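Local coordinates for protein glycosyl hyrolase, family 3 (Deinococcus radiodurans, PDB 3TEV) that probably hydrolyses O-glycosidic bonds as a family 3 glycoside hydrolase built on a TIM-barrel domain, at residues Pro18-Leu22 against Thr302-Ala307; Gly45-Phe50 against His74-Asp80; Leu60-Cys64 against Ser123-Asn127; Val258-Met264 against Ala287-Leu293. One frame throughout, in Å; residues are numbered along the deposited sequence.

Interaction 1 (Pro18-Leu22 against Thr302-Ala307); sequences PGQLL and TLAAVA
P18 lays its pyrrolidine ring against V306 and A307 of helix 296-309, with CB 3.7 Å from the backbone N of A307 and CG 3.8 Å from the methyl CB of that residue. The same proline CB also meets V306, 3.8 Å from its CG1. A proline suits this place twice over: its ring is a compact apolar plate, and as the first residue of a 3-10 turn it has no N-H that the turn would leave without a partner, while its O accepts the N-H of L21. G19 follows with no side chain to hold the chain off, and its bare CA comes to 3.6 Å from L303 CD2. L303 therefore packs directly on backbone here. L21 gives the helix only a slight touch, CD1 lying 4.1 Å from V306 CG1. L22 resumes the contact in earnest. With its CG swung beside the backbone N (chi1 -52°), it sets CD1 3.7 Å from L303 CD2, whereas CD2 reaches the neighbouring T302 CG2 at 4.0 Å and also lies near V306 CG2, one turn on. No hydrogen bond joins the two segments; the proline ring, the bare CA of G19, the branched side chains and the A307 methyl make the contact. T302 offers its methyl, while its OG1 is bonded to V298 O within its own helix. A helix of the outer layer of the TIM-type beta/alpha barrel thus packs on the turn that leads into the barrel's first strand, 22-24. Around it, helix 275-285 supports T302 and V306, helix 33-42 touches L303 through Y38 and H42, and helix 314-330 packs on L21.

Interaction 2 (Gly45-Phe50 against His74-Asp80); sequences GAVCLF and HALIAID
A beta-alpha-beta unit places strands 46-49 and 76-79 side by side and parallel, A46 beside L76 and L49 beside I79, with helix 57-71 making the connection. The backbones exchange hydrogen bonds in the staggered parallel pattern. L76 N reaches G45 O at 3.0 Å, and V47 N returns to L76 O at 3.0 Å. Further on, A78 N meets V47 O at 2.8 Å and L49 N meets A78 O at 2.7 Å. D80 N to L49 O, longer at 3.3 Å, closes the series. A46, C48 and A78 are small and face the barrel interior, where M23 also touches them; C48 SG lies 4.3 Å from A78 CB. L76, on the same face, packs on helix 314-330. The other face carries bulkier V47, L49, I77 and I79. There L49 holds CG beside its backbone N (chi1 -57°), and CD1 rests 4.1 Å from I77 CG2. Past the strands, F50 brings ring atom CE1 to 3.9 Å from D80 CB, the ring and carboxylate planes standing 64° apart. Helix 57-71 covers L49 and I77 through C64, strand 22-24 adjoins 46-49, and strand 128-129 flanks 76-79, leaving the pair well inside the barrel wall.

Interaction 3 (Leu60-Cys64 against Ser123-Asn127); sequences LRRLC and SVGIN
C64 presses its CB to only 3.1 Å from V124 O, a close fit at the point where the end of helix 107-124 meets the flank of helix 57-71. That end is a Schellman motif, with G125 as its C-prime residue at a positive phi of 103°. Glycine tolerates this backbone well, and its lack of a CB also leaves room for C64. R61, exposed at the edge of the contact, reaches over the helix end. Its CA-H points at V124 O over 3.5 Å, and its side chain, bent at chi3 (-70°), curls back so that NE bonds S123 O at 3.0 Å, from 38° out of the carbonyl plane. NH1 adds a weak bond to S123 OG at 3.3 Å, an oxygen also bonded to Q120 O. The positive group probably complements the negative C-terminal end of the helix dipole. One guanidinium face receives V124 CG1, 4.0 Å above its plane and offset toward the rim. Deeper in, apolar groups take over: L60 CG lies 4.0 Å from V124 CG2, and C64 SG packs on I126 CG1, close to L49 and I77 of the sheet. Water completes the join, one molecule donating to both R61 O and V124 O. A second spans the two segments further along, giving one hydrogen to C64 O at 2.8 Å and the other to G125 O at 2.7 Å.

Interaction 4 (Val258-Met264 against Ala287-Leu293); sequences VIVTDSM and ADLVMAL
M291, deposited as selenomethionine, runs over the backbone of T261 from CB outward. Its CB sits by T261 O, and its CG approaches that oxygen at 3.1 Å. The same CG lies 3.7 Å from V260 CG2, and SE stays close to T261 O. The CE methyl goes on to C48 of a distant strand. The long, unbranched, flexible side chain of methionine, here with selenium in place of sulfur, suits this path, and the bend at chi3 (74°) carries CE off the line of the first atoms. T261 answers with its hydroxyl: OG1 donates to D262 O and so can accept M291 N, at 3.1 Å, taking the place of a backbone oxygen. The backbones form a single bridge, V260 with L289, beside which T261 N bonds L289 O (3.1 Å). I259 O takes the N-H of D288 at 2.9 Å and, weakly, that of L289. The carboxylate of D288 in turn takes I259 N, OD2 being met at 2.8 Å on the anti side while also in a salt bridge with R250; OD1 pairs with R323. At the other end M264 N bonds M291 O at 3.2 Å, and S263 packs on L293. The two segments run 44° apart and close the ring of a TIM barrel. Strand 221-224 flanks 258-261, and the 18-22 segment bonds to V290. Helix 275-285 covers the outer side at T261 and V290, while helix 314-330 packs on V258 and L289 at the end where the strands begin.

All four contacts belong to one barrel, at different depths. Interactions 2 and 4 form its wall: the first is a regular parallel strand pair, the second an irregular closing seam in which side-chain oxygens stand in for backbone partners. They meet in the interior at C48 and M291, and beyond the strand ends at F50 and L293. Interactions 1 and 3 join outer helices to the segments that lead into strands, and both are largely buried. Interaction 1 is wholly apolar, whereas interaction 3 has an exposed arginine and bridging waters at its rim. Each is tied to the wall, since L21 O bonds V290 N at 2.9 Å and N127 OD1 bonds I77 N at 2.8 Å.

Interaction 1 (Pro18-Leu22 against Thr302-Ala307)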
loop_
_atom_site.group_PDB
_atom_site.type_symbol
_atom_site.label_atom_id
_atom_site.label_comp_id
_atom_site.label_asym_id
_atom_site.label_seq_id
_atom_site.Cartn_x
_atom_site.Cartn_y
_atom_site.Cartn_z
ATOM N N PRO A 18 5.643 -15.779 -9.390
ATOM C CA PRO A 18 6.062 -14.373 -9.295
ATOM C C PRO A 18 4.882 -13.414 -9.369
ATOM O O PRO A 18 4.884 -12.427 -8.675
ATOM C CB PRO A 18 6.996 -14.177 -10.501
ATOM C CG PRO A 18 6.871 -15.425 -11.338
ATOM C CD PRO A 18 6.343 -16.517 -10.461
ATOM N N GLY A 19 3.871 -13.713 -10.184
ATOM C CA GLY A 19 2.705 -12.818 -10.288
ATOM C C GLY A 19 1.896 -12.676 -9.008
ATOM O O GLY A 19 1.155 -11.712 -8.845
ATOM N N GLN A 20 2.025 -13.634 -8.094
ATOM C CA GLN A 20 1.285 -13.602 -6.833
ATOM C C GLN A 20 1.871 -12.597 -5.831
ATOM O O GLN A 20 1.297 -12.360 -4.757
ATOM C CB GLN A 20 1.225 -15.007 -6.245
ATOM C CG GLN A 20 0.416 -15.978 -7.144
ATOM C CD GLN A 20 0.500 -17.441 -6.732
ATOM O OE1 GLN A 20 1.501 -17.895 -6.136
ATOM N NE2 GLN A 20 -0.554 -18.209 -7.084
ATOM N N LEU A 21 2.999 -11.985 -6.200
ATOM C CA LEU A 21 3.659 -10.997 -5.332
ATOM C C LEU A 21 3.578 -9.582 -5.907
ATOM O O LEU A 21 4.214 -8.668 -5.396
ATOM C CB LEU A 21 5.123 -11.398 -5.082
ATOM C CG LEU A 21 5.348 -12.821 -4.541
ATOM C CD1 LEU A 21 6.849 -13.218 -4.606
ATOM C CD2 LEU A 21 4.769 -12.989 -3.129
ATOM N N LEU A 22 2.800 -9.409 -6.978
ATOM C CA LEU A 22 2.682 -8.100 -7.619
ATOM C C LEU A 22 1.270 -7.551 -7.586
ATOM O O LEU A 22 0.288 -8.304 -7.654
ATOM C CB LEU A 22 3.135 -8.142 -9.080
ATOM C CG LEU A 22 4.483 -8.706 -9.504
ATOM C CD1 LEU A 22 4.666 -8.422 -11.013
ATOM C CD2 LEU A 22 5.632 -8.092 -8.701
ATOM N N THR A 302 9.192 -6.655 -14.638
ATOM C CA THR A 302 9.169 -6.892 -13.206
ATOM C C THR A 302 8.910 -8.372 -12.896
ATOM O O THR A 302 9.644 -8.979 -12.111
ATOM C CB THR A 302 8.145 -5.980 -12.499
ATOM O OG1 THR A 302 8.429 -4.613 -12.825
ATOM C CG2 THR A 302 8.219 -6.144 -11.004
ATOM N N LEU A 303 7.879 -8.950 -13.508
ATOM C CA LEU A 303 7.638 -10.391 -13.434
ATOM C C LEU A 303 8.901 -11.207 -13.710
ATOM O O LEU A 303 9.215 -12.123 -12.955
ATOM C CB LEU A 303 6.587 -10.815 -14.453
ATOM C CG LEU A 303 5.162 -10.484 -14.085
ATOM C CD1 LEU A 303 4.310 -10.473 -15.371
ATOM C CD2 LEU A 303 4.647 -11.493 -13.047
ATOM N N ALA A 304 9.610 -10.867 -14.788
ATOM C CA ALA A 304 10.794 -11.608 -15.191
ATOM C C ALA A 304 11.863 -11.596 -14.095
ATOM O O ALA A 304 12.472 -12.636 -13.816
ATOM C CB ALA A 304 11.371 -11.083 -16.559
ATOM N N ALA A 305 12.070 -10.445 -13.456
ATOM C CA ALA A 305 13.051 -10.368 -12.379
ATOM C C ALA A 305 12.574 -11.163 -11.161
ATOM O O ALA A 305 13.348 -11.894 -10.545
ATOM C CB ALA A 305 13.324 -8.918 -11.994
ATOM N N VAL A 306 11.299 -11.041 -10.813
ATOM C CA VAL A 306 10.809 -11.749 -9.652
ATOM C C VAL A 306 10.805 -13.259 -9.930
ATOM O O VAL A 306 10.997 -14.064 -9.002
ATOM C CB VAL A 306 9.426 -11.209 -9.209
ATOM C CG1 VAL A 306 8.846 -12.015 -8.039
ATOM C CG2 VAL A 306 9.549 -9.720 -8.827
ATOM N N ALA A 307 10.625 -13.644 -11.202
ATOM C CA ALA A 307 10.668 -15.070 -11.582
ATOM C C ALA A 307 12.021 -15.735 -11.280
ATOM O O ALA A 307 12.075 -16.930 -11.036
ATOM C CB ALA A 307 10.290 -15.272 -13.067
#

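Interaction 2 (Gly45-Phe50 against His74-Asp80)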
loop_
_atom_site.group_PDB
_atom_site.type_symbol
_atom_site.label_atom_id
_atom_site.label_comp_id
_atom_site.label_asym_id
_atom_site.label_seq_id
_atom_site.Cartn_x
_atom_site.Cartn_y
_atom_site.Cartn_z
ATOM N N GLY A 45 -2.385 -11.674 -8.479
ATOM C CA GLY A 45 -3.345 -11.758 -7.389
ATOM C C GLY A 45 -3.811 -10.405 -6.869
ATOM O O GLY A 45 -4.684 -10.349 -6.004
ATOM N N ALA A 46 -3.255 -9.313 -7.389
ATOM C CA ALA A 46 -3.615 -8.005 -6.860
ATOM C C ALA A 46 -3.633 -6.949 -7.951
ATOM O O ALA A 46 -2.765 -6.940 -8.820
ATOM C CB ALA A 46 -2.688 -7.618 -5.717
ATOM N N VAL A 47 -4.633 -6.072 -7.901
ATOM C CA VAL A 47 -4.751 -4.952 -8.833
ATOM C C VAL A 47 -5.154 -3.693 -8.084
ATOM O O VAL A 47 -5.907 -3.767 -7.108
ATOM C CB VAL A 47 -5.824 -5.202 -9.907
ATOM C CG1 VAL A 47 -6.218 -3.886 -10.544
ATOM C CG2 VAL A 47 -5.326 -6.179 -10.953
ATOM N N CYS A 48 -4.659 -2.542 -8.531
ATOM C CA CYS A 48 -5.059 -1.267 -7.937
ATOM C C CYS A 48 -5.777 -0.490 -9.016
ATOM O O CYS A 48 -5.315 -0.451 -10.157
ATOM C CB CYS A 48 -3.870 -0.475 -7.386
ATOM S SG CYS A 48 -4.451 1.025 -6.457
ATOM N N LEU A 49 -6.926 0.077 -8.669
ATOM C CA LEU A 49 -7.723 0.867 -9.607
ATOM C C LEU A 49 -7.521 2.358 -9.390
ATOM O O LEU A 49 -7.317 2.804 -8.267
ATOM C CB LEU A 49 -9.197 0.531 -9.462
ATOM C CG LEU A 49 -9.587 -0.931 -9.660
ATOM C CD1 LEU A 49 -11.045 -1.115 -9.349
ATOM C CD2 LEU A 49 -9.263 -1.426 -11.072
ATOM N N PHE A 50 -7.571 3.113 -10.482
ATOM C CA PHE A 50 -7.406 4.566 -10.472
ATOM C C PHE A 50 -8.519 5.219 -11.302
ATOM O O PHE A 50 -9.364 4.529 -11.868
ATOM C CB PHE A 50 -6.039 4.941 -11.052
ATOM C CG PHE A 50 -4.884 4.375 -10.287
ATOM C CD1 PHE A 50 -4.310 5.089 -9.242
ATOM C CD2 PHE A 50 -4.381 3.115 -10.592
ATOM C CE1 PHE A 50 -3.239 4.549 -8.510
ATOM C CE2 PHE A 50 -3.318 2.568 -9.877
ATOM C CZ PHE A 50 -2.744 3.278 -8.835
ATOM N N HIS A 74 -8.624 -15.439 -3.897
ATOM C CA HIS A 74 -7.574 -14.643 -3.239
ATOM C C HIS A 74 -7.462 -13.187 -3.743
ATOM O O HIS A 74 -6.623 -12.413 -3.260
ATOM C CB HIS A 74 -6.220 -15.356 -3.367
ATOM C CG HIS A 74 -6.240 -16.762 -2.847
ATOM N ND1 HIS A 74 -6.690 -17.077 -1.581
ATOM C CD2 HIS A 74 -5.902 -17.942 -3.430
ATOM C CE1 HIS A 74 -6.606 -18.382 -1.395
ATOM N NE2 HIS A 74 -6.129 -18.929 -2.500
ATOM N N ALA A 75 -8.297 -12.822 -4.714
ATOM C CA ALA A 75 -8.261 -11.495 -5.328
ATOM C C ALA A 75 -8.116 -10.363 -4.302
ATOM O O ALA A 75 -8.909 -10.261 -3.360
ATOM C CB ALA A 75 -9.522 -11.264 -6.170
ATOM N N LEU A 76 -7.097 -9.536 -4.483
ATOM C CA LEU A 76 -7.044 -8.235 -3.815
ATOM C C LEU A 76 -7.321 -7.155 -4.867
ATOM O O LEU A 76 -6.564 -6.998 -5.841
ATOM C CB LEU A 76 -5.709 -8.007 -3.102
ATOM C CG LEU A 76 -5.446 -8.984 -1.937
ATOM C CD1 LEU A 76 -3.937 -9.052 -1.558
ATOM C CD2 LEU A 76 -6.330 -8.699 -0.693
ATOM N N ILE A 77 -8.445 -6.466 -4.693
ATOM C CA ILE A 77 -8.861 -5.422 -5.605
ATOM C C ILE A 77 -8.874 -4.111 -4.826
ATOM O O ILE A 77 -9.772 -3.856 -3.989
ATOM C CB ILE A 77 -10.228 -5.726 -6.282
ATOM C CG1 ILE A 77 -10.131 -7.031 -7.079
ATOM C CG2 ILE A 77 -10.591 -4.589 -7.255
ATOM C CD1 ILE A 77 -11.460 -7.720 -7.427
ATOM N N ALA A 78 -7.844 -3.309 -5.082
ATOM C CA ALA A 78 -7.584 -2.101 -4.332
ATOM C C ALA A 78 -7.995 -0.891 -5.146
ATOM O O ALA A 78 -8.041 -0.942 -6.376
ATOM C CB ALA A 78 -6.105 -2.005 -3.961
ATOM N N ILE A 79 -8.278 0.202 -4.448
ATOM C CA ILE A 79 -8.500 1.468 -5.102
ATOM C C ILE A 79 -7.708 2.535 -4.359
ATOM O O ILE A 79 -7.519 2.458 -3.146
ATOM C CB ILE A 79 -10.017 1.835 -5.164
ATOM C CG1 ILE A 79 -10.236 3.116 -5.996
ATOM C CG2 ILE A 79 -10.607 1.978 -3.745
ATOM C CD1 ILE A 79 -11.663 3.285 -6.531
ATOM N N ASP A 80 -7.235 3.531 -5.093
ATOM C CA ASP A 80 -6.602 4.659 -4.457
ATOM C C ASP A 80 -7.607 5.820 -4.339
ATOM O O ASP A 80 -7.724 6.621 -5.259
ATOM C CB ASP A 80 -5.323 5.065 -5.201
ATOM C CG ASP A 80 -4.419 5.981 -4.360
ATOM O OD1 ASP A 80 -4.871 6.474 -3.291
ATOM O OD2 ASP A 80 -3.256 6.213 -4.765
HETATM O O HOH W 1 -3.366 -11.674 -3.811
#

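Interaction 3 (Leu60-Cys64 against Ser123-Asn127)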
loop_
_atom_site.group_PDB
_atom_site.type_symbol
_atom_site.label_atom_id
_atom_site.label_comp_id
_atom_site.label_asym_id
_atom_site.label_seq_id
_atom_site.Cartn_x
_atom_site.Cartn_y
_atom_site.Cartn_z
ATOM N N LEU A 60 -18.206 0.073 -12.569
ATOM C CA LEU A 60 -17.204 -0.359 -11.609
ATOM C C LEU A 60 -17.575 -1.701 -10.983
ATOM O O LEU A 60 -16.708 -2.566 -10.788
ATOM C CB LEU A 60 -16.982 0.714 -10.550
ATOM C CG LEU A 60 -15.824 0.571 -9.569
ATOM C CD1 LEU A 60 -14.509 0.249 -10.261
ATOM C CD2 LEU A 60 -15.697 1.846 -8.739
ATOM N N ARG A 61 -18.862 -1.877 -10.700
ATOM C CA ARG A 61 -19.360 -3.140 -10.169
ATOM C C ARG A 61 -19.124 -4.280 -11.156
ATOM O O ARG A 61 -18.729 -5.368 -10.754
ATOM C CB ARG A 61 -20.850 -3.051 -9.814
ATOM C CG ARG A 61 -21.405 -4.316 -9.159
ATOM C CD ARG A 61 -22.849 -4.137 -8.662
ATOM N NE ARG A 61 -22.955 -3.242 -7.495
ATOM C CZ ARG A 61 -23.371 -1.968 -7.532
ATOM N NH1 ARG A 61 -23.430 -1.254 -6.413
ATOM N NH2 ARG A 61 -23.740 -1.399 -8.678
ATOM N N ARG A 62 -19.380 -4.014 -12.436
ATOM C CA ARG A 62 -19.111 -4.954 -13.517
ATOM C C ARG A 62 -17.602 -5.270 -13.607
ATOM O O ARG A 62 -17.209 -6.435 -13.675
ATOM C CB ARG A 62 -19.659 -4.400 -14.841
ATOM C CG ARG A 62 -19.743 -5.406 -16.004
ATOM C CD ARG A 62 -20.210 -4.735 -17.318
ATOM N NE ARG A 62 -21.264 -3.725 -17.105
ATOM C CZ ARG A 62 -21.113 -2.406 -17.292
ATOM N NH1 ARG A 62 -22.132 -1.573 -17.061
ATOM N NH2 ARG A 62 -19.944 -1.915 -17.716
ATOM N N LEU A 63 -16.768 -4.239 -13.540
ATOM C CA LEU A 63 -15.318 -4.427 -13.611
ATOM C C LEU A 63 -14.752 -5.284 -12.464
ATOM O O LEU A 63 -13.947 -6.178 -12.707
ATOM C CB LEU A 63 -14.598 -3.078 -13.698
ATOM C CG LEU A 63 -13.071 -3.123 -13.645
ATOM C CD1 LEU A 63 -12.466 -3.965 -14.804
ATOM C CD2 LEU A 63 -12.497 -1.740 -13.660
ATOM N N CYS A 64 -15.189 -5.031 -11.231
ATOM C CA CYS A 64 -14.686 -5.763 -10.078
ATOM C C CYS A 64 -15.218 -7.189 -10.006
ATOM O O CYS A 64 -14.520 -8.089 -9.505
ATOM C CB CYS A 64 -14.969 -5.006 -8.787
ATOM S SG CYS A 64 -14.091 -3.428 -8.775
ATOM N N SER A 123 -19.947 -2.619 -1.906
ATOM C CA SER A 123 -21.028 -2.907 -2.856
ATOM C C SER A 123 -20.581 -3.034 -4.321
ATOM O O SER A 123 -21.262 -3.691 -5.105
ATOM C CB SER A 123 -22.231 -1.960 -2.705
ATOM O OG SER A 123 -22.047 -0.770 -3.454
ATOM N N VAL A 124 -19.432 -2.462 -4.685
ATOM C CA VAL A 124 -18.931 -2.642 -6.059
ATOM C C VAL A 124 -17.904 -3.764 -6.202
ATOM O O VAL A 124 -17.564 -4.141 -7.310
ATOM C CB VAL A 124 -18.439 -1.315 -6.724
ATOM C CG1 VAL A 124 -19.582 -0.286 -6.777
ATOM C CG2 VAL A 124 -17.220 -0.746 -6.012
ATOM N N GLY A 125 -17.421 -4.288 -5.080
ATOM C CA GLY A 125 -16.569 -5.473 -5.056
ATOM C C GLY A 125 -15.101 -5.171 -4.838
ATOM O O GLY A 125 -14.220 -5.925 -5.301
ATOM N N ILE A 126 -14.837 -4.056 -4.157
ATOM C CA ILE A 126 -13.482 -3.656 -3.797
ATOM C C ILE A 126 -13.230 -4.056 -2.348
ATOM O O ILE A 126 -14.094 -3.841 -1.487
ATOM C CB ILE A 126 -13.289 -2.126 -3.987
ATOM C CG1 ILE A 126 -13.142 -1.811 -5.487
ATOM C CG2 ILE A 126 -12.049 -1.631 -3.235
ATOM C CD1 ILE A 126 -13.523 -0.370 -5.883
ATOM N N ASN A 127 -12.065 -4.631 -2.069
ATOM C CA ASN A 127 -11.769 -5.085 -0.713
ATOM C C ASN A 127 -10.531 -4.440 -0.076
ATOM O O ASN A 127 -10.075 -4.867 0.986
ATOM C CB ASN A 127 -11.711 -6.628 -0.650
ATOM C CG ASN A 127 -10.602 -7.232 -1.534
ATOM O OD1 ASN A 127 -9.979 -6.549 -2.353
ATOM N ND2 ASN A 127 -10.350 -8.521 -1.351
HETATM O O HOH W 2 -19.009 -6.550 -7.828
HETATM O O HOH W 3 -14.970 -8.116 -6.737
#

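Interaction 4 (Val258-Met264 against Ala287-Leu293)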
loop_
_atom_site.group_PDB
_atom_site.type_symbol
_atom_site.label_atom_id
_atom_site.label_comp_id
_atom_site.label_asym_id
_atom_site.label_seq_id
_atom_site.Cartn_x
_atom_site.Cartn_y
_atom_site.Cartn_z
ATOM N N VAL A 258 0.368 -7.041 6.132
ATOM C CA VAL A 258 0.888 -6.935 4.772
ATOM C C VAL A 258 1.740 -5.669 4.637
ATOM O O VAL A 258 1.314 -4.578 5.040
ATOM C CB VAL A 258 -0.278 -6.874 3.769
ATOM C CG1 VAL A 258 0.181 -6.418 2.349
ATOM C CG2 VAL A 258 -1.029 -8.225 3.735
ATOM N N ILE A 259 2.946 -5.808 4.089
ATOM C CA ILE A 259 3.713 -4.631 3.700
ATOM C C ILE A 259 3.708 -4.532 2.189
ATOM O O ILE A 259 4.085 -5.491 1.513
ATOM C CB ILE A 259 5.133 -4.699 4.214
ATOM C CG1 ILE A 259 5.122 -4.766 5.747
ATOM C CG2 ILE A 259 5.955 -3.513 3.684
ATOM C CD1 ILE A 259 6.501 -5.019 6.367
ATOM N N VAL A 260 3.252 -3.394 1.659
ATOM C CA VAL A 260 3.221 -3.167 0.217
ATOM C C VAL A 260 4.121 -1.965 -0.105
ATOM O O VAL A 260 4.180 -1.033 0.675
ATOM C CB VAL A 260 1.744 -3.000 -0.334
ATOM C CG1 VAL A 260 1.046 -1.832 0.332
ATOM C CG2 VAL A 260 1.726 -2.790 -1.860
ATOM N N THR A 261 4.842 -2.003 -1.225
ATOM C CA THR A 261 5.691 -0.877 -1.622
ATOM C C THR A 261 4.836 0.192 -2.265
ATOM O O THR A 261 3.848 -0.139 -2.935
ATOM C CB THR A 261 6.613 -1.254 -2.750
ATOM O OG1 THR A 261 5.807 -1.424 -3.949
ATOM C CG2 THR A 261 7.384 -2.515 -2.419
ATOM N N ASP A 262 5.210 1.463 -2.117
ATOM C CA ASP A 262 4.601 2.501 -2.947
ATOM C C ASP A 262 4.876 2.173 -4.430
ATOM O O ASP A 262 5.733 1.330 -4.756
ATOM C CB ASP A 262 5.166 3.881 -2.565
ATOM C CG ASP A 262 4.248 5.059 -2.976
ATOM O OD1 ASP A 262 3.351 4.882 -3.825
ATOM O OD2 ASP A 262 4.436 6.180 -2.439
ATOM N N SER A 263 4.152 2.835 -5.329
ATOM C CA SER A 263 4.304 2.621 -6.775
ATOM C C SER A 263 5.780 2.641 -7.249
ATOM O O SER A 263 6.497 3.626 -7.013
ATOM C CB SER A 263 3.504 3.694 -7.516
ATOM O OG SER A 263 3.860 3.734 -8.894
HETATM N N MSE A 264 6.240 1.584 -7.921
HETATM C CA MSE A 264 7.653 1.573 -8.360
HETATM C C MSE A 264 7.929 2.438 -9.606
HETATM O O MSE A 264 9.082 2.562 -10.031
HETATM C CB MSE A 264 8.176 0.147 -8.568
HETATM C CG MSE A 264 7.972 -0.799 -7.388
HETATM SE SE MSE A 264 8.802 -0.219 -5.705
HETATM C CE MSE A 264 10.702 -0.324 -6.148
ATOM N N ALA A 287 9.083 -6.492 2.034
ATOM C CA ALA A 287 7.754 -6.317 1.436
ATOM C C ALA A 287 7.123 -7.671 1.113
ATOM O O ALA A 287 7.825 -8.620 0.721
ATOM C CB ALA A 287 7.851 -5.494 0.165
ATOM N N ASP A 288 5.801 -7.755 1.272
ATOM C CA ASP A 288 5.036 -8.928 0.811
ATOM C C ASP A 288 4.524 -8.742 -0.611
ATOM O O ASP A 288 4.203 -9.726 -1.291
ATOM C CB ASP A 288 3.823 -9.159 1.711
ATOM C CG ASP A 288 4.206 -9.300 3.153
ATOM O OD1 ASP A 288 4.988 -10.231 3.466
ATOM O OD2 ASP A 288 3.775 -8.463 3.971
ATOM N N LEU A 289 4.417 -7.478 -1.037
ATOM C CA LEU A 289 3.680 -7.114 -2.253
ATOM C C LEU A 289 4.368 -5.928 -2.912
ATOM O O LEU A 289 4.665 -4.927 -2.249
ATOM C CB LEU A 289 2.222 -6.715 -1.905
ATOM C CG LEU A 289 1.242 -6.513 -3.088
ATOM C CD1 LEU A 289 1.154 -7.775 -4.016
ATOM C CD2 LEU A 289 -0.154 -6.138 -2.595
ATOM N N VAL A 290 4.623 -6.034 -4.213
ATOM C CA VAL A 290 5.224 -4.931 -4.946
ATOM C C VAL A 290 4.196 -4.337 -5.910
ATOM O O VAL A 290 3.581 -5.061 -6.704
ATOM C CB VAL A 290 6.495 -5.409 -5.712
ATOM C CG1 VAL A 290 7.006 -4.319 -6.666
ATOM C CG2 VAL A 290 7.594 -5.798 -4.726
HETATM N N MSE A 291 3.990 -3.022 -5.827
HETATM C CA MSE A 291 3.150 -2.320 -6.798
HETATM C C MSE A 291 3.930 -2.145 -8.081
HETATM O O MSE A 291 4.815 -1.324 -8.136
HETATM C CB MSE A 291 2.729 -0.953 -6.295
HETATM C CG MSE A 291 1.811 -1.047 -5.115
HETATM SE SE MSE A 291 0.985 0.646 -4.661
HETATM C CE MSE A 291 -0.234 0.563 -6.187
ATOM N N ALA A 292 3.580 -2.879 -9.119
ATOM C CA ALA A 292 4.303 -2.826 -10.368
ATOM C C ALA A 292 3.411 -2.122 -11.397
ATOM O O ALA A 292 2.770 -2.768 -12.234
ATOM C CB ALA A 292 4.660 -4.262 -10.804
ATOM N N LEU A 293 3.331 -0.799 -11.308
ATOM C CA LEU A 293 2.399 -0.039 -12.134
ATOM C C LEU A 293 3.058 0.392 -13.430
ATOM O O LEU A 293 4.272 0.614 -13.477
ATOM C CB LEU A 293 1.895 1.194 -11.392
ATOM C CG LEU A 293 1.299 1.021 -9.982
ATOM C CD1 LEU A 293 0.670 2.345 -9.545
ATOM C CD2 LEU A 293 0.289 -0.130 -9.869
#